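Local atomic coordinates of uncharacterized protein AF_0924 (Archaeoglobus fulgidus, PDB entry 3DT5), a protein that is of unknown function but probably sits at the cell membrane, its C-terminal domain being a mainly helical fold that binds a calcium ion. Residues Thr49-Arg54 and Arg64-His69; Glu24-Pro29 and Tyr56-Asn61; Ile28-Ala33 and Asp45-Ile50. All coordinates share one frame; numbering follows the deposited sequence. Where two conformers were deposited one is given.

Along the chain the segments run 24-29, 28-33, 45-50, 49-54, 56-61 and 64-69, so contacts 2 and 3 both start on helix 16-35, while contacts 3 and 1 share helix 43-52. Contacts 1 and 2 both involve helix 60-65 or the chain directly beside it, and their segments alternate in sequence. The three centres form a compact triangle, about 9 Å between contacts 1 and 3 and about 10 Å for either other pair. Phe26 of contact 2 touches Ile50, which lies in the segments of both contacts 1 and 3, so the three meet at this apolar pair. Together the contacts join three helices, with helix 88-116 alongside all of them, into one helical C-terminal domain.

Contact 1: residues Thr49-Arg54 and Arg64-His69; sequences TIITCR and RVLPMH
Ile51 and Met68 bring the backbones to 6.1 Å between their CA atoms, where the last turn of helix 43-52 meets the irregular chain that follows helix 60-65. Ile51 carries the contact. Its chi1 of 74° turns CG1, and with it CD1, toward Pro67 O and Met68, and leaves CG2 beside the backbone N to face Leu66. CD1 rests against the backbone of 67-69, 3.6 Å from Pro67 O and 3.8 Å from Met68 C, whereas Ile51 CG2 approaches Leu66 CD1 to 4.1 Å, with the other methyl at the same range. A beta-branched side chain suits a place where one branch lies on backbone and the other on the Leu66 methyls. Nearer the solvent, Thr52 CG2 comes to 3.7 Å from Met68 O; the Thr52 hydroxyl is bonded to Glu48 O in its own helix. Met68 was deposited as selenomethionine, and its CB points away from the helix. No hydrogen bond passes directly between the segments, but Arg55 bridges them: its NH1 binds both Ile51 O and Pro67 O, and NH2 takes Leu66 O. Helix 88-116 lies alongside, Trp94 touching both Ile51 and Pro67, while helix 16-35 packs against the neighbouring Ile50.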
loop_
_atom_site.group_PDB
_atom_site.type_symbol
_atom_site.label_atom_id
_atom_site.label_comp_id
_atom_site.label_asym_id
_atom_site.label_seq_id
_atom_site.Cartn_x
_atom_site.Cartn_y
_atom_site.Cartn_z
ATOM N N THR A 49 6.947 -9.093 -0.103
ATOM C CA THR A 49 7.411 -9.046 1.268
ATOM C C THR A 49 6.502 -8.264 2.182
ATOM O O THR A 49 6.146 -8.743 3.284
ATOM C CB THR A 49 8.825 -8.455 1.331
ATOM O OG1 THR A 49 9.677 -9.371 0.660
ATOM C CG2 THR A 49 9.318 -8.325 2.822
ATOM N N ILE A 50 6.075 -7.084 1.733
ATOM C CA ILE A 50 5.117 -6.290 2.559
ATOM C C ILE A 50 3.825 -7.055 2.868
ATOM O O ILE A 50 3.321 -7.018 3.997
ATOM C CB ILE A 50 4.820 -4.897 1.922
ATOM C CG1 ILE A 50 6.076 -4.039 1.985
ATOM C CG2 ILE A 50 3.652 -4.197 2.628
ATOM C CD1 ILE A 50 6.005 -2.797 1.038
ATOM N N ILE A 51 3.279 -7.743 1.865
ATOM C CA ILE A 51 1.957 -8.330 2.012
ATOM C C ILE A 51 2.036 -9.729 2.615
ATOM O O ILE A 51 0.999 -10.368 2.828
ATOM C CB ILE A 51 1.124 -8.255 0.708
ATOM C CG1 ILE A 51 1.670 -9.300 -0.317
ATOM C CG2 ILE A 51 1.060 -6.752 0.239
ATOM C CD1 ILE A 51 1.012 -9.281 -1.748
ATOM N N THR A 52 3.241 -10.171 2.957
ATOM C CA THR A 52 3.394 -11.445 3.675
ATOM C C THR A 52 4.066 -11.155 5.006
ATOM O O THR A 52 3.420 -11.124 6.063
ATOM C CB THR A 52 4.161 -12.506 2.844
ATOM O OG1 THR A 52 5.401 -11.956 2.361
ATOM C CG2 THR A 52 3.324 -12.947 1.632
ATOM N N CYS A 53 5.346 -10.900 4.912
ATOM C CA CYS A 53 6.216 -10.664 6.050
ATOM C C CYS A 53 5.851 -9.430 6.900
ATOM O O CYS A 53 6.213 -9.362 8.065
ATOM C CB CYS A 53 7.628 -10.495 5.507
ATOM S SG CYS A 53 8.790 -9.984 6.712
ATOM N N ARG A 54 5.193 -8.438 6.300
ATOM C CA ARG A 54 4.837 -7.226 7.076
ATOM C C ARG A 54 3.365 -7.098 7.369
ATOM O O ARG A 54 2.935 -6.066 7.895
ATOM C CB ARG A 54 5.396 -5.958 6.430
ATOM C CG ARG A 54 6.893 -6.096 6.215
ATOM C CD ARG A 54 7.553 -4.805 5.938
ATOM N NE ARG A 54 8.917 -4.994 5.441
ATOM C CZ ARG A 54 9.650 -4.023 4.878
ATOM N NH1 ARG A 54 9.167 -2.766 4.756
ATOM N NH2 ARG A 54 10.876 -4.311 4.441
ATOM N N ARG A 64 -8.352 -8.319 6.149
ATOM C CA ARG A 64 -9.492 -9.017 5.523
ATOM C C ARG A 64 -9.461 -9.035 3.995
ATOM O O ARG A 64 -9.968 -9.972 3.373
ATOM C CB ARG A 64 -10.817 -8.435 6.020
ATOM C CG ARG A 64 -11.065 -9.051 7.410
ATOM C CD ARG A 64 -12.106 -8.450 8.199
ATOM N NE ARG A 64 -12.494 -9.491 9.140
ATOM C CZ ARG A 64 -13.143 -9.290 10.280
ATOM N NH1 ARG A 64 -13.471 -8.059 10.665
ATOM N NH2 ARG A 64 -13.466 -10.339 11.039
ATOM N N VAL A 65 -8.945 -7.962 3.402
ATOM C CA VAL A 65 -9.060 -7.780 1.947
ATOM C C VAL A 65 -7.718 -7.762 1.246
ATOM O O VAL A 65 -7.668 -7.833 0.023
ATOM C CB VAL A 65 -9.886 -6.474 1.545
ATOM C CG1 VAL A 65 -11.343 -6.558 2.081
ATOM C CG2 VAL A 65 -9.209 -5.221 2.079
ATOM N N LEU A 66 -6.615 -7.675 1.992
ATOM C CA LEU A 66 -5.309 -7.513 1.343
ATOM C C LEU A 66 -4.899 -8.849 0.693
ATOM O O LEU A 66 -4.857 -9.874 1.406
ATOM C CB LEU A 66 -4.246 -7.099 2.384
ATOM C CG LEU A 66 -2.805 -6.859 1.888
ATOM C CD1 LEU A 66 -2.752 -5.590 0.967
ATOM C CD2 LEU A 66 -1.871 -6.715 3.127
ATOM N N PRO A 67 -4.636 -8.875 -0.642
ATOM C CA PRO A 67 -4.232 -10.129 -1.278
ATOM C C PRO A 67 -2.914 -10.679 -0.683
ATOM O O PRO A 67 -2.100 -9.923 -0.123
ATOM C CB PRO A 67 -3.978 -9.717 -2.760
ATOM C CG PRO A 67 -4.879 -8.466 -2.953
ATOM C CD PRO A 67 -4.700 -7.767 -1.618
HETATM N N MSE A 68 -2.744 -11.994 -0.809
HETATM C CA MSE A 68 -1.571 -12.712 -0.310
HETATM C C MSE A 68 -0.446 -12.774 -1.334
HETATM O O MSE A 68 0.704 -13.025 -0.990
HETATM C CB MSE A 68 -1.961 -14.173 -0.060
HETATM C CG MSE A 68 -1.271 -14.761 1.122
HETATM SE SE MSE A 68 -2.162 -13.993 2.663
HETATM C CE MSE A 68 -3.942 -13.599 1.906
ATOM N N HIS A 69 -0.808 -12.608 -2.594
ATOM C CA HIS A 69 0.083 -12.844 -3.720
ATOM C C HIS A 69 0.004 -11.672 -4.674
ATOM O O HIS A 69 -1.045 -11.070 -4.814
ATOM C CB HIS A 69 -0.315 -14.109 -4.483
ATOM C CG HIS A 69 -0.232 -15.363 -3.674
ATOM N ND1 HIS A 69 0.965 -15.910 -3.269
ATOM C CD2 HIS A 69 -1.198 -16.186 -3.195
ATOM C CE1 HIS A 69 0.736 -17.008 -2.565
ATOM N NE2 HIS A 69 -0.569 -17.192 -2.494
#

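Contact 2: residues Glu24-Pro29 and Tyr56-Asn61; sequences EKFYIP and YLAGNN
Phe26 and Leu57 lead an apolar contact between a distorted turn of helix 16-35 and the link that runs into helix 60-65, partly buried and reaching the surface at Lys25. Their CB atoms lie 3.7 Å apart, and from there the two side chains head opposite ways. With CG anti to the backbone N (chi1 -176°), Phe26 brings its ring to Ala58, whose CB rests over one face in a CH-pi contact, 4.1 Å from the centroid and 28° off the ring normal. Alanine suits the place because a lone methyl can sit close over the ring, where a longer side chain would have to be accommodated against it. Leu57 CD1 turns to the aliphatic base of Lys25, 3.8 Å from its CB, a place where lysine can pack its methylenes and still carry its amine outward. The Tyr27 ring has Phe26 CD2 over its centre, 3.7 Å above the plane, and its hydroxyl lies 3.3 Å from Gly59 N. Both that hydroxyl and Gly59 N are hydrogen-bonded to Glu104 OE2, so one carboxylate oxygen of helix 88-116 gathers the two segments; Leu57 O is bonded to Arg22 NE. Gly59 is the N-cap of helix 60-65, so neighbouring aromatics of a long helix pack here on the capping turn of a short one, within a small helical domain.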
loop_
_atom_site.group_PDB
_atom_site.type_symbol
_atom_site.label_atom_id
_atom_site.label_comp_id
_atom_site.label_asym_id
_atom_site.label_seq_id
_atom_site.Cartn_x
_atom_site.Cartn_y
_atom_site.Cartn_z
ATOM N N GLU A 24 6.183 3.614 8.623
ATOM C CA GLU A 24 7.396 3.594 7.829
ATOM C C GLU A 24 7.666 2.241 7.194
ATOM O O GLU A 24 8.306 2.183 6.161
ATOM C CB GLU A 24 8.615 4.008 8.639
ATOM C CG GLU A 24 8.612 5.492 9.027
ATOM C CD GLU A 24 9.769 5.851 9.970
ATOM O OE1 GLU A 24 10.658 4.986 10.229
ATOM O OE2 GLU A 24 9.810 7.019 10.438
ATOM N N LYS A 25 7.229 1.157 7.814
ATOM C CA LYS A 25 7.636 -0.166 7.306
ATOM C C LYS A 25 6.483 -0.802 6.516
ATOM O O LYS A 25 6.688 -1.791 5.825
ATOM C CB LYS A 25 8.097 -1.116 8.437
ATOM C CG LYS A 25 9.400 -0.641 9.180
ATOM C CD LYS A 25 9.688 -1.606 10.325
ATOM C CE LYS A 25 10.931 -1.220 11.058
ATOM N NZ LYS A 25 11.679 -2.455 11.484
ATOM N N PHE A 26 5.281 -0.270 6.659
ATOM C CA PHE A 26 4.132 -0.892 6.008
ATOM C C PHE A 26 3.350 0.108 5.155
ATOM O O PHE A 26 3.370 -0.004 3.937
ATOM C CB PHE A 26 3.195 -1.599 7.032
ATOM C CG PHE A 26 2.047 -2.319 6.343
ATOM C CD1 PHE A 26 2.199 -3.636 5.885
ATOM C CD2 PHE A 26 0.873 -1.646 6.083
ATOM C CE1 PHE A 26 1.172 -4.311 5.195
ATOM C CE2 PHE A 26 -0.193 -2.295 5.378
ATOM C CZ PHE A 26 -0.023 -3.616 4.934
ATOM N N TYR A 27 2.711 1.096 5.787
ATOM C CA TYR A 27 1.764 1.946 5.048
ATOM C C TYR A 27 2.455 2.757 3.948
ATOM O O TYR A 27 2.049 2.726 2.803
ATOM C CB TYR A 27 1.008 2.874 5.996
ATOM C CG TYR A 27 0.019 2.083 6.814
ATOM C CD1 TYR A 27 -1.175 1.621 6.230
ATOM C CD2 TYR A 27 0.331 1.675 8.105
ATOM C CE1 TYR A 27 -2.066 0.801 6.970
ATOM C CE2 TYR A 27 -0.544 0.861 8.850
ATOM C CZ TYR A 27 -1.743 0.445 8.268
ATOM O OH TYR A 27 -2.621 -0.350 8.947
ATOM N N ILE A 28 3.490 3.497 4.323
ATOM C CA ILE A 28 4.163 4.365 3.349
ATOM C C ILE A 28 4.798 3.573 2.183
ATOM O O ILE A 28 4.558 3.905 1.023
ATOM C CB ILE A 28 5.154 5.328 4.042
ATOM C CG1 ILE A 28 4.357 6.288 4.946
ATOM C CG2 ILE A 28 6.048 6.110 2.969
ATOM C CD1 ILE A 28 5.181 7.069 5.945
ATOM N N PRO A 29 5.610 2.519 2.473
ATOM C CA PRO A 29 6.141 1.804 1.302
ATOM C C PRO A 29 5.080 1.178 0.413
ATOM O O PRO A 29 5.243 1.188 -0.796
ATOM C CB PRO A 29 7.073 0.724 1.886
ATOM C CG PRO A 29 6.986 0.845 3.337
ATOM C CD PRO A 29 6.149 2.018 3.743
ATOM N N TYR A 56 1.951 -8.255 9.856
ATOM C CA TYR A 56 1.788 -8.007 11.280
ATOM C C TYR A 56 1.677 -6.508 11.603
ATOM O O TYR A 56 1.352 -6.151 12.726
ATOM C CB TYR A 56 2.902 -8.653 12.094
ATOM C CG TYR A 56 4.238 -7.959 11.969
ATOM C CD1 TYR A 56 4.670 -7.065 12.950
ATOM C CD2 TYR A 56 5.078 -8.199 10.866
ATOM C CE1 TYR A 56 5.894 -6.380 12.826
ATOM C CE2 TYR A 56 6.288 -7.535 10.743
ATOM C CZ TYR A 56 6.684 -6.644 11.741
ATOM O OH TYR A 56 7.880 -5.976 11.614
ATOM N N LEU A 57 1.918 -5.638 10.621
ATOM C CA LEU A 57 1.834 -4.199 10.853
ATOM C C LEU A 57 0.475 -3.611 10.382
ATOM O O LEU A 57 0.134 -2.455 10.698
ATOM C CB LEU A 57 3.005 -3.489 10.171
ATOM C CG LEU A 57 4.367 -3.835 10.789
ATOM C CD1 LEU A 57 5.438 -3.377 9.820
ATOM C CD2 LEU A 57 4.533 -3.181 12.211
ATOM N N ALA A 58 -0.308 -4.433 9.688
ATOM C CA ALA A 58 -1.576 -3.982 9.076
ATOM C C ALA A 58 -2.722 -4.078 10.145
ATOM O O ALA A 58 -2.670 -4.942 11.044
ATOM C CB ALA A 58 -1.909 -4.861 7.877
ATOM N N GLY A 59 -3.737 -3.231 9.993
ATOM C CA GLY A 59 -4.969 -3.320 10.787
ATOM C C GLY A 59 -5.835 -4.491 10.329
ATOM O O GLY A 59 -5.673 -5.016 9.210
ATOM N N ASN A 60 -6.701 -4.964 11.208
ATOM C CA ASN A 60 -7.496 -6.166 10.897
ATOM C C ASN A 60 -8.420 -5.931 9.706
ATOM O O ASN A 60 -8.641 -6.864 8.948
ATOM C CB ASN A 60 -8.320 -6.621 12.134
ATOM C CG ASN A 60 -7.443 -7.266 13.226
ATOM O OD1 ASN A 60 -6.199 -7.117 13.191
ATOM N ND2 ASN A 60 -8.074 -8.024 14.172
ATOM N N ASN A 61 -8.912 -4.680 9.511
ATOM C CA ASN A 61 -9.837 -4.384 8.400
ATOM C C ASN A 61 -9.105 -4.642 7.060
ATOM O O ASN A 61 -9.623 -5.309 6.153
ATOM C CB ASN A 61 -10.296 -2.912 8.349
ATOM C CG ASN A 61 -11.123 -2.503 9.513
ATOM O OD1 ASN A 61 -11.499 -3.312 10.335
ATOM N ND2 ASN A 61 -11.413 -1.176 9.592
#

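Contact 3: residues Ile28-Ala33 and Asp45-Ile50; sequences IPLIKA and DEIETI
Leu30 and Ile47 bring helices 28-33 and 45-50 closest, 6.7 Å between CA atoms, and the local axes pass 10.3 Å apart at 138°, well short of exactly antiparallel. The side chains that meet are all apolar. Ile50 points at the other helix and divides its two branches: CG1, anti to the carbonyl carbon (chi1 -68°), carries CD1 to 3.8 Å from Pro29 CB, while CG2 meets Leu30 CD1 at 4.0 Å, the two side chains crossing at a slant. One turn earlier, Ile47 sets its CG1 3.6 Å from Ala33 CB; the small alanine allows the isoleucine to approach its helix this closely, and CG2 of Ile47 faces Leu30 CD1. Helices 16-35 and 43-52 follow one another in the chain, so this is the packing of a helical hairpin whose arms cross at an angle, with Leu30 also touching Leu101 of helix 88-116. Pro29 lacks an N-H, so the helix is kinked there, and its ring offers Ile50 a rigid apolar surface. An alanine replacing Ile50 is likely to open a gap between the helices, Pro29 CB losing the CD1 methyl and Leu30 the CG2 methyl. Behind the interface, Asp45 O accepts from both Thr49 N and Thr49 OG1, which reach it from opposite faces of the carbonyl plane, the hydroxyl at 3.0 Å. Asp45 OD1 forms a salt bridge with Lys71, a residue of the calcium site, and Glu48 OE2 accepts the backbone N-H groups of Phe70 and Lys71.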
loop_
_atom_site.group_PDB
_atom_site.type_symbol
_atom_site.label_atom_id
_atom_site.label_comp_id
_atom_site.label_asym_id
_atom_site.label_seq_id
_atom_site.Cartn_x
_atom_site.Cartn_y
_atom_site.Cartn_z
ATOM N N ILE A 28 3.490 3.497 4.323
ATOM C CA ILE A 28 4.163 4.365 3.349
ATOM C C ILE A 28 4.798 3.573 2.183
ATOM O O ILE A 28 4.558 3.905 1.023
ATOM C CB ILE A 28 5.154 5.328 4.042
ATOM C CG1 ILE A 28 4.357 6.288 4.946
ATOM C CG2 ILE A 28 6.048 6.110 2.969
ATOM C CD1 ILE A 28 5.181 7.069 5.945
ATOM N N PRO A 29 5.610 2.519 2.473
ATOM C CA PRO A 29 6.141 1.804 1.302
ATOM C C PRO A 29 5.080 1.178 0.413
ATOM O O PRO A 29 5.243 1.188 -0.796
ATOM C CB PRO A 29 7.073 0.724 1.886
ATOM C CG PRO A 29 6.986 0.845 3.337
ATOM C CD PRO A 29 6.149 2.018 3.743
ATOM N N LEU A 30 4.002 0.619 0.984
ATOM C CA LEU A 30 3.020 -0.060 0.118
ATOM C C LEU A 30 2.237 0.988 -0.702
ATOM O O LEU A 30 1.963 0.784 -1.924
ATOM C CB LEU A 30 2.021 -0.863 0.984
ATOM C CG LEU A 30 1.078 -1.784 0.172
ATOM C CD1 LEU A 30 1.905 -2.783 -0.702
ATOM C CD2 LEU A 30 0.193 -2.560 1.172
ATOM N N ILE A 31 1.866 2.095 -0.040
ATOM C CA ILE A 31 1.227 3.217 -0.768
ATOM C C ILE A 31 2.126 3.702 -1.945
ATOM O O ILE A 31 1.635 3.865 -3.094
ATOM C CB ILE A 31 0.790 4.394 0.192
ATOM C CG1 ILE A 31 -0.357 3.922 1.108
ATOM C CG2 ILE A 31 0.326 5.636 -0.620
ATOM C CD1 ILE A 31 -0.626 4.862 2.322
ATOM N N LYS A 32 3.394 3.994 -1.666
ATOM C CA LYS A 32 4.346 4.383 -2.724
ATOM C C LYS A 32 4.464 3.368 -3.862
ATOM O O LYS A 32 4.515 3.743 -5.011
ATOM C CB LYS A 32 5.713 4.675 -2.132
ATOM C CG LYS A 32 5.669 6.022 -1.396
ATOM C CD LYS A 32 6.997 6.710 -1.321
ATOM C CE LYS A 32 7.757 6.276 -0.093
ATOM N NZ LYS A 32 8.569 7.368 0.593
ATOM N N ALA A 33 4.547 2.088 -3.547
ATOM C CA ALA A 33 4.636 1.043 -4.584
ATOM C C ALA A 33 3.499 1.111 -5.586
ATOM O O ALA A 33 3.680 0.707 -6.736
ATOM C CB ALA A 33 4.669 -0.395 -3.919
ATOM N N ASP A 45 9.184 -7.910 -5.578
ATOM C CA ASP A 45 9.542 -8.710 -4.402
ATOM C C ASP A 45 9.323 -7.928 -3.098
ATOM O O ASP A 45 8.894 -8.513 -2.057
ATOM C CB ASP A 45 10.974 -9.219 -4.468
ATOM C CG ASP A 45 11.173 -10.287 -5.542
ATOM O OD1 ASP A 45 10.287 -11.158 -5.742
ATOM O OD2 ASP A 45 12.235 -10.238 -6.183
ATOM N N GLU A 46 9.588 -6.624 -3.134
ATOM C CA GLU A 46 9.282 -5.776 -1.971
ATOM C C GLU A 46 7.789 -5.735 -1.631
ATOM O O GLU A 46 7.424 -5.805 -0.471
ATOM C CB GLU A 46 9.821 -4.348 -2.136
ATOM C CG GLU A 46 11.346 -4.261 -2.181
ATOM C CD GLU A 46 11.820 -2.925 -2.754
ATOM O OE1 GLU A 46 10.956 -2.067 -3.088
ATOM O OE2 GLU A 46 13.044 -2.737 -2.878
ATOM N N ILE A 47 6.922 -5.650 -2.641
ATOM C CA ILE A 47 5.501 -5.762 -2.417
ATOM C C ILE A 47 5.161 -7.155 -1.853
ATOM O O ILE A 47 4.394 -7.256 -0.891
ATOM C CB ILE A 47 4.681 -5.495 -3.731
ATOM C CG1 ILE A 47 4.886 -4.026 -4.193
ATOM C CG2 ILE A 47 3.158 -5.794 -3.540
ATOM C CD1 ILE A 47 4.382 -3.800 -5.571
ATOM N N GLU A 48 5.689 -8.223 -2.453
ATOM C CA GLU A 48 5.426 -9.560 -1.903
ATOM C C GLU A 48 5.784 -9.647 -0.441
ATOM O O GLU A 48 5.034 -10.222 0.366
ATOM C CB GLU A 48 6.256 -10.637 -2.636
ATOM C CG GLU A 48 5.692 -11.005 -3.933
ATOM C CD GLU A 48 4.477 -11.893 -3.770
ATOM O OE1 GLU A 48 4.479 -12.797 -2.901
ATOM O OE2 GLU A 48 3.526 -11.668 -4.512
ATOM N N THR A 49 6.947 -9.093 -0.103
ATOM C CA THR A 49 7.411 -9.046 1.268
ATOM C C THR A 49 6.502 -8.264 2.182
ATOM O O THR A 49 6.146 -8.743 3.284
ATOM C CB THR A 49 8.825 -8.455 1.331
ATOM O OG1 THR A 49 9.677 -9.371 0.660
ATOM C CG2 THR A 49 9.318 -8.325 2.822
ATOM N N ILE A 50 6.075 -7.084 1.733
ATOM C CA ILE A 50 5.117 -6.290 2.559
ATOM C C ILE A 50 3.825 -7.055 2.868
ATOM O O ILE A 50 3.321 -7.018 3.997
ATOM C CB ILE A 50 4.820 -4.897 1.922
ATOM C CG1 ILE A 50 6.076 -4.039 1.985
ATOM C CG2 ILE A 50 3.652 -4.197 2.628
ATOM C CD1 ILE A 50 6.005 -2.797 1.038
#